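Long-range contacts in probable hydrogenase maturation factor HypB (Methanocaldococcus jannaschii, PDB 2HF9), which probably serves [NiFe] hydrogenase maturation as a dimeric, metal-binding GTPase of low intrinsic activity that is required for nickel insertion: residues A[68-73]-A[121-126]; A[155-160]-A[188-193]; A[166-171]-A[199-204]. One frame throughout, in Å; residues are numbered along the deposited sequence.

Interactions 1 and 3 are pairs of parallel strands in one sheet, about 18 Å apart between centres and on opposite sides of the chain's centre. Interaction 1 is wholly buried and runs out into a magnesium site; interaction 3 includes the outermost strand 199-202, with Glu-199 exposed, and leads to the guanine base of the same nucleotide. Both rest on five backbone hydrogen bonds and apolar side chains. Interaction 2 has no direct hydrogen bond between its segments: isoleucine packing, a bridging water and a lysine shared by two carboxylates join a loop to helix 184-194. It touches interaction 3, Ile-156 and Ala-191 meeting the sheet face that carries Ile-171 and Val-200, and faces the second subunit.

Interaction 1 (A[68-73]-A[121-126]); sequences IACIAG and LLFIEN. With MG (magnesium ion), chain C; GSP (5'-guanosine-diphosphate-monothiophosphate), chain E.
The ring of Phe-123 takes CG2 of Ile-68 obliquely, 3.7 Å from CE1, with SG of Cys-70 also at an oblique approach; the ring of Phe-43 meets it nearly at right angles. The other flat group, the carboxylate of Glu-125, gives OE2 to the magnesium ion at 2.1 Å. Both groups rise from one face of a pair of parallel strands in register, joined by five backbone hydrogen bonds that begin with Ala-69 N to Leu-121 O at 2.9 Å and end with Gly-73 N to Glu-125 O at 3.0 Å. On the opposite sheet face, Ile-71 lies alongside Ile-124, its CB 4.0 Å from CG2 of that residue, while its CD1 touches both methyls of Leu-122. Helix 104-111 covers this side; helices 51-62 and 78-85 cover the side of Phe-123.

With CG anti to the backbone N (chi1 -174°) and the chain extended beyond it, Glu-125 reaches out from the sheet face to the metal. Thr-52, Asp-80, a water, O2B and O3G of the nucleotide complete the coordination. A water 2.7 Å from Gly-73 O also lies close to Asn-126 O, bridging the carbonyls. In this P-loop NTPase core, backbone bonds and apolar packing on both faces pair the strands, and the acid at their C-terminal end probably offsets part of the magnesium charge and so helps steady the triphosphate.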
loop_
_atom_site.group_PDB
_atom_site.type_symbol
_atom_site.label_atom_id
_atom_site.label_comp_id
_atom_site.label_asym_id
_atom_site.label_seq_id
_atom_site.Cartn_x
_atom_site.Cartn_y
_atom_site.Cartn_z
ATOM N N ILE A 68 -4.004 26.333 -9.338
ATOM C CA ILE A 68 -4.090 24.980 -8.796
ATOM C C ILE A 68 -3.920 24.957 -7.279
ATOM O O ILE A 68 -3.028 25.606 -6.727
ATOM C CB ILE A 68 -3.060 24.032 -9.481
ATOM C CG1 ILE A 68 -3.298 23.982 -10.997
ATOM C CG2 ILE A 68 -3.131 22.617 -8.888
ATOM C CD1 ILE A 68 -2.077 23.569 -11.808
ATOM N N ALA A 69 -4.806 24.215 -6.618
ATOM C CA ALA A 69 -4.701 23.949 -5.189
ATOM C C ALA A 69 -4.564 22.452 -4.976
ATOM O O ALA A 69 -4.999 21.659 -5.816
ATOM C CB ALA A 69 -5.925 24.472 -4.454
ATOM N N CYS A 70 -3.957 22.076 -3.854
ATOM C CA CYS A 70 -3.854 20.678 -3.454
ATOM C C CYS A 70 -4.319 20.432 -2.026
ATOM O O CYS A 70 -4.233 21.311 -1.165
ATOM C CB CYS A 70 -2.417 20.177 -3.589
ATOM S SG CYS A 70 -1.746 20.295 -5.247
ATOM N N ILE A 71 -4.819 19.223 -1.804
ATOM C CA ILE A 71 -5.039 18.682 -0.473
ATOM C C ILE A 71 -4.167 17.432 -0.383
ATOM O O ILE A 71 -4.310 16.509 -1.191
ATOM C CB ILE A 71 -6.534 18.333 -0.223
ATOM C CG1 ILE A 71 -7.375 19.611 -0.143
ATOM C CG2 ILE A 71 -6.697 17.507 1.061
ATOM C CD1 ILE A 71 -8.885 19.396 -0.327
ATOM N N ALA A 72 -3.252 17.423 0.576
ATOM C CA ALA A 72 -2.337 16.303 0.760
ATOM C C ALA A 72 -2.627 15.612 2.082
ATOM O O ALA A 72 -2.354 16.162 3.154
ATOM C CB ALA A 72 -0.893 16.777 0.708
ATOM N N GLY A 73 -3.195 14.413 1.997
ATOM C CA GLY A 73 -3.501 13.625 3.181
ATOM C C GLY A 73 -2.558 12.450 3.358
ATOM O O GLY A 73 -2.351 11.664 2.434
ATOM N N LEU A 121 -8.307 24.235 -10.507
ATOM C CA LEU A 121 -8.100 22.796 -10.354
ATOM C C LEU A 121 -7.736 22.437 -8.923
ATOM O O LEU A 121 -6.934 23.122 -8.291
ATOM C CB LEU A 121 -6.987 22.296 -11.283
ATOM C CG LEU A 121 -7.105 22.496 -12.795
ATOM C CD1 LEU A 121 -5.880 21.916 -13.492
ATOM C CD2 LEU A 121 -8.375 21.869 -13.342
ATOM N N LEU A 122 -8.321 21.352 -8.428
ATOM C CA LEU A 122 -7.980 20.818 -7.115
ATOM C C LEU A 122 -7.463 19.388 -7.235
ATOM O O LEU A 122 -8.167 18.507 -7.732
ATOM C CB LEU A 122 -9.194 20.870 -6.173
ATOM C CG LEU A 122 -9.034 20.264 -4.771
ATOM C CD1 LEU A 122 -7.954 20.971 -3.960
ATOM C CD2 LEU A 122 -10.364 20.285 -4.025
ATOM N N PHE A 123 -6.231 19.173 -6.785
ATOM C CA PHE A 123 -5.642 17.837 -6.753
ATOM C C PHE A 123 -5.600 17.357 -5.310
ATOM O O PHE A 123 -4.956 17.978 -4.459
ATOM C CB PHE A 123 -4.220 17.823 -7.338
ATOM C CG PHE A 123 -4.128 18.264 -8.783
ATOM C CD1 PHE A 123 -2.987 18.935 -9.234
ATOM C CD2 PHE A 123 -5.155 18.005 -9.690
ATOM C CE1 PHE A 123 -2.869 19.346 -10.563
ATOM C CE2 PHE A 123 -5.053 18.416 -11.025
ATOM C CZ PHE A 123 -3.904 19.091 -11.460
ATOM N N ILE A 124 -6.292 16.258 -5.034
ATOM C CA ILE A 124 -6.286 15.672 -3.700
ATOM C C ILE A 124 -5.469 14.386 -3.697
ATOM O O ILE A 124 -5.809 13.434 -4.406
ATOM C CB ILE A 124 -7.718 15.356 -3.200
ATOM C CG1 ILE A 124 -8.636 16.575 -3.345
ATOM C CG2 ILE A 124 -7.681 14.843 -1.755
ATOM C CD1 ILE A 124 -10.069 16.324 -2.880
ATOM N N GLU A 125 -4.393 14.356 -2.913
ATOM C CA GLU A 125 -3.655 13.110 -2.741
ATOM C C GLU A 125 -4.208 12.337 -1.557
ATOM O O GLU A 125 -4.031 12.729 -0.402
ATOM C CB GLU A 125 -2.150 13.326 -2.586
ATOM C CG GLU A 125 -1.388 12.006 -2.546
ATOM C CD GLU A 125 0.106 12.168 -2.671
ATOM O OE1 GLU A 125 0.555 13.209 -3.179
ATOM O OE2 GLU A 125 0.845 11.252 -2.252
ATOM N N ASN A 126 -4.888 11.240 -1.870
ATOM C CA ASN A 126 -5.464 10.362 -0.871
ATOM C C ASN A 126 -4.360 9.585 -0.160
ATOM O O ASN A 126 -3.198 9.621 -0.576
ATOM C CB ASN A 126 -6.436 9.394 -1.550
ATOM C CG ASN A 126 -7.643 9.078 -0.698
ATOM O OD1 ASN A 126 -7.533 8.832 0.507
ATOM N ND2 ASN A 126 -8.809 9.066 -1.326
HETATM MG MG MG C . 2.961 11.077 -1.968
HETATM P PG GSP E . 3.253 8.075 -0.889
HETATM O O3B GSP E . 4.024 7.814 -2.277
HETATM S S1G GSP E . 2.095 6.827 -0.625
HETATM O O2G GSP E . 4.334 8.049 0.208
HETATM O O3G GSP E . 2.590 9.462 -0.934
HETATM P PB GSP E . 3.606 8.458 -3.696
HETATM O O1B GSP E . 2.629 7.564 -4.350
HETATM O O2B GSP E . 3.134 9.852 -3.594
HETATM P PA GSP E . 6.138 9.357 -4.818
HETATM O O1A GSP E . 5.707 10.425 -5.752
HETATM O O2A GSP E . 6.677 9.915 -3.551
HETATM O O3A GSP E . 4.968 8.285 -4.545
HETATM O "O5'" GSP E . 7.195 8.424 -5.578
HETATM C "C5'" GSP E . 7.754 7.288 -4.947
HETATM C "C4'" GSP E . 9.139 7.007 -5.521
HETATM O "O4'" GSP E . 9.040 6.518 -6.848
HETATM C "C3'" GSP E . 10.027 8.238 -5.584
HETATM O "O3'" GSP E . 11.321 7.801 -5.236
HETATM C "C2'" GSP E . 9.986 8.653 -7.039
HETATM O "O2'" GSP E . 11.180 9.263 -7.452
HETATM C "C1'" GSP E . 9.800 7.321 -7.738
HETATM N N9 GSP E . 9.063 7.338 -9.011
HETATM C C8 GSP E . 7.792 7.797 -9.254
HETATM N N7 GSP E . 7.504 7.558 -10.553
HETATM C C5 GSP E . 8.561 6.941 -11.132
HETATM C C6 GSP E . 8.797 6.474 -12.424
HETATM O O6 GSP E . 7.937 6.594 -13.295
HETATM N N1 GSP E . 10.005 5.865 -12.713
HETATM C C2 GSP E . 10.972 5.729 -11.731
HETATM N N2 GSP E . 12.134 5.149 -12.015
HETATM N N3 GSP E . 10.733 6.191 -10.450
HETATM C C4 GSP E . 9.543 6.785 -10.163
HETATM O O HOH W 1 -0.842 10.099 0.827
HETATM O O HOH W 2 4.982 10.967 -1.694
#

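Interaction 2 (A[155-160]-A[188-193]); sequences TIEKHP and ENDAKR. With GSP (5'-guanosine-diphosphate-monothiophosphate), chain H.
Two carboxylates come close here, Glu-157 OE2 lying 4.1 Å from Asp-190 OD1, with their planes turned 38° apart. Lys-186, one helical turn before Asp-190, reconciles them by making salt bridges to both of these oxygens, which probably offsets much of the repulsion. The other oxygen of Asp-190, OD2, is gripped by Arg-193 NH2 at 2.7 Å, the donor coming from above the carboxylate plane. A water ties loop to helix, accepting from Glu-157 N and donating to Asp-190 OD1 at 2.7 Å. An alanine in place of Asp-190 would remove the acceptor of this water and is likely to leave the Arg-193 guanidinium free to turn.

Beside the charges, Ile-156 makes the apolar part of the contact. With CG1 beside the backbone N (chi1 -63°), CG2 is left anti to it and rests 3.8 Å from Ala-191 N and close to CB of Asp-190, while CD1 reaches the methyl of Ala-191 at 4.1 Å.

Residues 156 to 159 form a type I turn, and its Lys-158 extends away from the helix to the nucleotide held by the second subunit, bonding O2G weakly from NZ, and to Asp-74 of the second subunit through a salt bridge. The loop, which follows strand 142-148, and helix 184-194 lie against the sheet: Ile-156 touches Ile-171, and Ala-191 packs on Ile-169 and Val-200.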
loop_
_atom_site.group_PDB
_atom_site.type_symbol
_atom_site.label_atom_id
_atom_site.label_comp_id
_atom_site.label_asym_id
_atom_site.label_seq_id
_atom_site.Cartn_x
_atom_site.Cartn_y
_atom_site.Cartn_z
ATOM N N THR A 155 -1.071 -6.761 -9.454
ATOM C CA THR A 155 -1.633 -5.719 -8.592
ATOM C C THR A 155 -3.032 -5.244 -9.002
ATOM O O THR A 155 -3.890 -5.005 -8.144
ATOM C CB THR A 155 -0.649 -4.529 -8.492
ATOM O OG1 THR A 155 0.580 -4.998 -7.921
ATOM C CG2 THR A 155 -1.205 -3.414 -7.619
ATOM N N ILE A 156 -3.268 -5.121 -10.306
ATOM C CA ILE A 156 -4.585 -4.703 -10.792
ATOM C C ILE A 156 -5.638 -5.801 -10.584
ATOM O O ILE A 156 -6.715 -5.530 -10.052
ATOM C CB ILE A 156 -4.538 -4.201 -12.259
ATOM C CG1 ILE A 156 -3.643 -2.957 -12.348
ATOM C CG2 ILE A 156 -5.945 -3.892 -12.776
ATOM C CD1 ILE A 156 -3.144 -2.624 -13.733
ATOM N N GLU A 157 -5.321 -7.038 -10.958
ATOM C CA GLU A 157 -6.302 -8.116 -10.789
ATOM C C GLU A 157 -6.505 -8.557 -9.334
ATOM O O GLU A 157 -7.535 -9.151 -9.003
ATOM C CB GLU A 157 -6.076 -9.291 -11.754
ATOM C CG GLU A 157 -4.725 -9.975 -11.720
ATOM C CD GLU A 157 -4.667 -11.165 -12.677
ATOM O OE1 GLU A 157 -5.738 -11.671 -13.078
ATOM O OE2 GLU A 157 -3.553 -11.598 -13.028
ATOM N N LYS A 158 -5.538 -8.228 -8.472
ATOM C CA LYS A 158 -5.632 -8.488 -7.034
ATOM C C LYS A 158 -6.493 -7.475 -6.283
ATOM O O LYS A 158 -6.859 -7.710 -5.130
ATOM C CB LYS A 158 -4.242 -8.513 -6.397
ATOM C CG LYS A 158 -3.572 -9.871 -6.364
ATOM C CD LYS A 158 -2.120 -9.719 -5.915
ATOM C CE LYS A 158 -1.589 -10.975 -5.255
ATOM N NZ LYS A 158 -1.580 -10.882 -3.767
ATOM N N HIS A 159 -6.797 -6.342 -6.916
ATOM C CA HIS A 159 -7.597 -5.299 -6.268
ATOM C C HIS A 159 -8.658 -4.713 -7.209
ATOM O O HIS A 159 -8.656 -3.505 -7.464
ATOM C CB HIS A 159 -6.693 -4.183 -5.716
ATOM C CG HIS A 159 -5.558 -4.679 -4.875
ATOM N ND1 HIS A 159 -5.642 -4.792 -3.503
ATOM C CD2 HIS A 159 -4.310 -5.087 -5.210
ATOM C CE1 HIS A 159 -4.498 -5.255 -3.032
ATOM N NE2 HIS A 159 -3.673 -5.444 -4.045
ATOM N N PRO A 160 -9.583 -5.560 -7.711
ATOM C CA PRO A 160 -10.544 -5.088 -8.714
ATOM C C PRO A 160 -11.542 -4.054 -8.173
ATOM O O PRO A 160 -12.028 -3.221 -8.938
ATOM C CB PRO A 160 -11.256 -6.372 -9.153
ATOM C CG PRO A 160 -11.133 -7.293 -7.986
ATOM C CD PRO A 160 -9.801 -6.982 -7.370
ATOM N N GLU A 188 -2.016 -3.546 -18.475
ATOM C CA GLU A 188 -2.879 -2.669 -19.261
ATOM C C GLU A 188 -4.187 -3.369 -19.642
ATOM O O GLU A 188 -5.263 -2.767 -19.568
ATOM C CB GLU A 188 -2.141 -2.175 -20.505
ATOM C CG GLU A 188 -2.935 -1.209 -21.368
ATOM C CD GLU A 188 -2.209 -0.829 -22.643
ATOM O OE1 GLU A 188 -1.377 -1.634 -23.123
ATOM O OE2 GLU A 188 -2.483 0.269 -23.172
ATOM N N ASN A 189 -4.081 -4.636 -20.044
ATOM C CA ASN A 189 -5.260 -5.457 -20.338
ATOM C C ASN A 189 -6.102 -5.768 -19.106
ATOM O O ASN A 189 -7.333 -5.743 -19.174
ATOM C CB ASN A 189 -4.863 -6.744 -21.064
ATOM C CG ASN A 189 -4.640 -6.522 -22.538
ATOM O OD1 ASN A 189 -5.435 -5.852 -23.198
ATOM N ND2 ASN A 189 -3.555 -7.066 -23.063
ATOM N N ASP A 190 -5.436 -6.042 -17.983
ATOM C CA ASP A 190 -6.115 -6.229 -16.700
ATOM C C ASP A 190 -7.004 -5.028 -16.377
ATOM O O ASP A 190 -8.173 -5.193 -16.032
ATOM C CB ASP A 190 -5.106 -6.428 -15.558
ATOM C CG ASP A 190 -4.409 -7.786 -15.596
ATOM O OD1 ASP A 190 -3.390 -7.932 -14.888
ATOM O OD2 ASP A 190 -4.866 -8.707 -16.307
ATOM N N ALA A 191 -6.435 -3.826 -16.494
ATOM C CA ALA A 191 -7.134 -2.583 -16.172
ATOM C C ALA A 191 -8.331 -2.343 -17.090
ATOM O O ALA A 191 -9.416 -2.006 -16.623
ATOM C CB ALA A 191 -6.168 -1.403 -16.234
ATOM N N LYS A 192 -8.122 -2.521 -18.393
ATOM C CA LYS A 192 -9.181 -2.340 -19.389
ATOM C C LYS A 192 -10.343 -3.323 -19.188
ATOM O O LYS A 192 -11.508 -2.954 -19.343
ATOM C CB LYS A 192 -8.619 -2.509 -20.795
ATOM C CG LYS A 192 -7.784 -1.353 -21.312
ATOM C CD LYS A 192 -7.236 -1.709 -22.686
ATOM C CE LYS A 192 -6.478 -0.563 -23.318
ATOM N NZ LYS A 192 -5.991 -0.948 -24.675
ATOM N N ARG A 193 -10.008 -4.567 -18.846
ATOM C CA ARG A 193 -10.995 -5.635 -18.680
ATOM C C ARG A 193 -11.806 -5.451 -17.400
ATOM O O ARG A 193 -13.018 -5.639 -17.398
ATOM C CB ARG A 193 -10.311 -7.009 -18.690
ATOM C CG ARG A 193 -11.245 -8.199 -18.431
ATOM C CD ARG A 193 -10.494 -9.530 -18.404
ATOM N NE ARG A 193 -9.528 -9.620 -17.307
ATOM C CZ ARG A 193 -8.208 -9.526 -17.451
ATOM N NH1 ARG A 193 -7.669 -9.327 -18.648
ATOM N NH2 ARG A 193 -7.423 -9.628 -16.392
HETATM P PG GSP H . 1.236 -8.365 -2.380
HETATM O O3B GSP H . 2.767 -8.279 -2.868
HETATM S S1G GSP H . 0.846 -7.090 -1.287
HETATM O O2G GSP H . 0.391 -8.278 -3.666
HETATM O O3G GSP H . 1.003 -9.723 -1.705
HETATM P PB GSP H . 4.031 -8.932 -2.109
HETATM O O1B GSP H . 4.455 -8.007 -1.039
HETATM O O2B GSP H . 3.791 -10.311 -1.644
HETATM P PA GSP H . 5.607 -10.000 -4.286
HETATM O O1A GSP H . 6.385 -11.066 -3.622
HETATM O O2A GSP H . 4.453 -10.536 -5.049
HETATM O O3A GSP H . 5.183 -8.859 -3.236
HETATM O "O5'" GSP H . 6.596 -9.155 -5.233
HETATM C "C5'" GSP H . 6.106 -8.109 -6.048
HETATM C "C4'" GSP H . 7.040 -7.939 -7.243
HETATM O "O4'" GSP H . 8.299 -7.452 -6.807
HETATM C "C3'" GSP H . 7.311 -9.260 -7.947
HETATM O "O3'" GSP H . 7.294 -9.007 -9.331
HETATM C "C2'" GSP H . 8.705 -9.653 -7.502
HETATM O "O2'" GSP H . 9.378 -10.373 -8.504
HETATM C "C1'" GSP H . 9.344 -8.299 -7.253
HETATM N N9 GSP H . 10.431 -8.284 -6.258
HETATM C C8 GSP H . 10.387 -8.660 -4.937
HETATM N N7 GSP H . 11.612 -8.444 -4.400
HETATM C C5 GSP H . 12.425 -7.925 -5.349
HETATM C C6 GSP H . 13.759 -7.515 -5.349
HETATM O O6 GSP H . 14.445 -7.598 -4.335
HETATM N N1 GSP H . 14.316 -7.010 -6.508
HETATM C C2 GSP H . 13.560 -6.913 -7.662
HETATM N N2 GSP H . 14.091 -6.430 -8.777
HETATM N N3 GSP H . 12.240 -7.320 -7.655
HETATM C C4 GSP H . 11.685 -7.814 -6.519
HETATM O O HOH W 3 -2.642 -6.876 -12.558
#

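Interaction 3 (A[166-171]-A[199-204]). With GSP (5'-guanosine-diphosphate-monothiophosphate), chain E.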
loop_
_atom_site.group_PDB
_atom_site.type_symbol
_atom_site.label_atom_id
_atom_site.label_comp_id
_atom_site.label_asym_id
_atom_site.label_seq_id
_atom_site.Cartn_x
_atom_site.Cartn_y
_atom_site.Cartn_z
ATOM N N ALA A 166 -12.201 3.809 -10.525
ATOM C CA ALA A 166 -11.307 4.729 -11.223
ATOM C C ALA A 166 -11.877 5.216 -12.552
ATOM O O ALA A 166 -12.500 4.449 -13.294
ATOM C CB ALA A 166 -9.952 4.076 -11.443
ATOM N N ASP A 167 -11.659 6.498 -12.833
ATOM C CA ASP A 167 -11.939 7.084 -14.137
ATOM C C ASP A 167 -10.676 7.041 -14.997
ATOM O O ASP A 167 -10.743 6.967 -16.229
ATOM C CB ASP A 167 -12.414 8.525 -13.971
ATOM C CG ASP A 167 -13.712 8.619 -13.185
ATOM O OD1 ASP A 167 -14.747 8.157 -13.699
ATOM O OD2 ASP A 167 -13.689 9.152 -12.056
ATOM N N LEU A 168 -9.531 7.098 -14.323
ATOM C CA LEU A 168 -8.233 6.936 -14.954
ATOM C C LEU A 168 -7.397 5.958 -14.142
ATOM O O LEU A 168 -7.275 6.094 -12.924
ATOM C CB LEU A 168 -7.498 8.281 -15.068
ATOM C CG LEU A 168 -6.028 8.240 -15.508
ATOM C CD1 LEU A 168 -5.879 7.787 -16.958
ATOM C CD2 LEU A 168 -5.326 9.578 -15.281
ATOM N N ILE A 169 -6.825 4.974 -14.832
ATOM C CA ILE A 169 -5.882 4.052 -14.219
ATOM C C ILE A 169 -4.499 4.307 -14.822
ATOM O O ILE A 169 -4.294 4.193 -16.038
ATOM C CB ILE A 169 -6.325 2.583 -14.381
ATOM C CG1 ILE A 169 -7.646 2.353 -13.632
ATOM C CG2 ILE A 169 -5.249 1.636 -13.855
ATOM C CD1 ILE A 169 -8.428 1.114 -14.045
ATOM N N VAL A 170 -3.569 4.693 -13.955
ATOM C CA VAL A 170 -2.194 4.979 -14.349
ATOM C C VAL A 170 -1.289 3.832 -13.908
ATOM O O VAL A 170 -1.203 3.511 -12.718
ATOM C CB VAL A 170 -1.699 6.318 -13.741
ATOM C CG1 VAL A 170 -0.243 6.579 -14.104
ATOM C CG2 VAL A 170 -2.578 7.471 -14.214
ATOM N N ILE A 171 -0.653 3.195 -14.885
ATOM C CA ILE A 171 0.353 2.177 -14.629
ATOM C C ILE A 171 1.696 2.882 -14.768
ATOM O O ILE A 171 2.197 3.103 -15.883
ATOM C CB ILE A 171 0.210 0.971 -15.593
ATOM C CG1 ILE A 171 -1.182 0.338 -15.442
ATOM C CG2 ILE A 171 1.298 -0.071 -15.328
ATOM C CD1 ILE A 171 -1.675 -0.420 -16.668
ATOM N N GLU A 199 -10.088 5.310 -18.495
ATOM C CA GLU A 199 -8.912 5.545 -19.327
ATOM C C GLU A 199 -7.746 4.818 -18.673
ATOM O O GLU A 199 -7.629 4.813 -17.447
ATOM C CB GLU A 199 -8.607 7.039 -19.460
ATOM C CG GLU A 199 -9.616 7.820 -20.305
ATOM C CD GLU A 199 -9.780 7.251 -21.707
ATOM O OE1 GLU A 199 -8.765 7.123 -22.428
ATOM O OE2 GLU A 199 -10.925 6.922 -22.082
ATOM N N VAL A 200 -6.913 4.176 -19.485
ATOM C CA VAL A 200 -5.747 3.459 -18.972
ATOM C C VAL A 200 -4.486 4.007 -19.637
ATOM O O VAL A 200 -4.363 3.992 -20.859
ATOM C CB VAL A 200 -5.868 1.920 -19.178
ATOM C CG1 VAL A 200 -4.647 1.206 -18.612
ATOM C CG2 VAL A 200 -7.139 1.379 -18.525
ATOM N N VAL A 201 -3.558 4.499 -18.821
ATOM C CA VAL A 201 -2.342 5.136 -19.322
ATOM C C VAL A 201 -1.095 4.436 -18.779
ATOM O O VAL A 201 -0.969 4.212 -17.575
ATOM C CB VAL A 201 -2.322 6.657 -18.977
ATOM C CG1 VAL A 201 -0.985 7.306 -19.349
ATOM C CG2 VAL A 201 -3.475 7.385 -19.662
ATOM N N LEU A 202 -0.190 4.078 -19.687
ATOM C CA LEU A 202 1.127 3.576 -19.315
ATOM C C LEU A 202 2.063 4.771 -19.171
ATOM O O LEU A 202 2.197 5.589 -20.088
ATOM C CB LEU A 202 1.653 2.575 -20.355
ATOM C CG LEU A 202 0.872 1.257 -20.472
ATOM C CD1 LEU A 202 1.287 0.489 -21.728
ATOM C CD2 LEU A 202 1.057 0.389 -19.226
ATOM N N LEU A 203 2.692 4.879 -18.008
ATOM C CA LEU A 203 3.435 6.085 -17.659
ATOM C C LEU A 203 4.807 5.801 -17.070
ATOM O O LEU A 203 4.994 4.844 -16.317
ATOM C CB LEU A 203 2.617 6.938 -16.670
ATOM C CG LEU A 203 3.211 8.270 -16.176
ATOM C CD1 LEU A 203 3.340 9.280 -17.306
ATOM C CD2 LEU A 203 2.400 8.851 -15.027
ATOM N N SER A 204 5.767 6.651 -17.422
ATOM C CA SER A 204 6.990 6.779 -16.652
ATOM C C SER A 204 7.183 8.249 -16.321
ATOM O O SER A 204 7.298 9.079 -17.223
ATOM C CB SER A 204 8.204 6.267 -17.425
ATOM O OG SER A 204 9.393 6.575 -16.713
HETATM P PG GSP E . 3.253 8.075 -0.889
HETATM O O3B GSP E . 4.024 7.814 -2.277
HETATM S S1G GSP E . 2.095 6.827 -0.625
HETATM O O2G GSP E . 4.334 8.049 0.208
HETATM O O3G GSP E . 2.590 9.462 -0.934
HETATM P PB GSP E . 3.606 8.458 -3.696
HETATM O O1B GSP E . 2.629 7.564 -4.350
HETATM O O2B GSP E . 3.134 9.852 -3.594
HETATM P PA GSP E . 6.138 9.357 -4.818
HETATM O O1A GSP E . 5.707 10.425 -5.752
HETATM O O2A GSP E . 6.677 9.915 -3.551
HETATM O O3A GSP E . 4.968 8.285 -4.545
HETATM O "O5'" GSP E . 7.195 8.424 -5.578
HETATM C "C5'" GSP E . 7.754 7.288 -4.947
HETATM C "C4'" GSP E . 9.139 7.007 -5.521
HETATM O "O4'" GSP E . 9.040 6.518 -6.848
HETATM C "C3'" GSP E . 10.027 8.238 -5.584
HETATM O "O3'" GSP E . 11.321 7.801 -5.236
HETATM C "C2'" GSP E . 9.986 8.653 -7.039
HETATM O "O2'" GSP E . 11.180 9.263 -7.452
HETATM C "C1'" GSP E . 9.800 7.321 -7.738
HETATM N N9 GSP E . 9.063 7.338 -9.011
HETATM C C8 GSP E . 7.792 7.797 -9.254
HETATM N N7 GSP E . 7.504 7.558 -10.553
HETATM C C5 GSP E . 8.561 6.941 -11.132
HETATM C C6 GSP E . 8.797 6.474 -12.424
HETATM O O6 GSP E . 7.937 6.594 -13.295
HETATM N N1 GSP E . 10.005 5.865 -12.713
HETATM C C2 GSP E . 10.972 5.729 -11.731
HETATM N N2 GSP E . 12.134 5.149 -12.015
HETATM N N3 GSP E . 10.733 6.191 -10.450
HETATM C C4 GSP E . 9.543 6.785 -10.163
#
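Leu-168 places CG anti to its backbone N (chi1 171°), a turn that swings CD1 over the neighbouring strand, where it meets Val-201 CG2 at 3.6 Å and lies close to Glu-199 O and CB. In Val-170 the branch anti to the nitrogen is CG1 (chi1 177°), and it touches Leu-203 CD2 at 3.6 Å, the two side chains crossing at a slant. On the other face Ile-171 runs alongside Leu-202 and points the same way, its CB 3.8 Å from CD2 of that leucine, while CD1 reaches across to Val-200 CG1 at 3.9 Å.

Between these two layers of side chains, five backbone hydrogen bonds join the parallel residues 167-171 and 199-203, the first accepted by Asp-167 just before its strand and the last, Leu-203 N to Ile-171 O at 2.8 Å, donated just after the other. The shortest is Ile-169 N to Glu-199 O at 2.7 Å. Helix 184-194, which links the strands in a beta-alpha-beta crossover, packs on the face of Ile-169 and Val-200. Helix 211-224 lies against the other, with Phe-217 touching Leu-168 and Glu-199.

Past the strands, Ser-204 comes to the guanine, its CA 3.5 Å from O6 of the nucleotide. Its OG is hydrogen-bonded to Asp-175, Lys-206 and Thr-207, and Asp-175 also bonds the nucleotide, as does the amide of Leu-205. The chemistry is thus split: aliphatic contacts and backbone bonds fix the edge strand on the sheet, and the polar loop that leaves it is probably held in position to read the base.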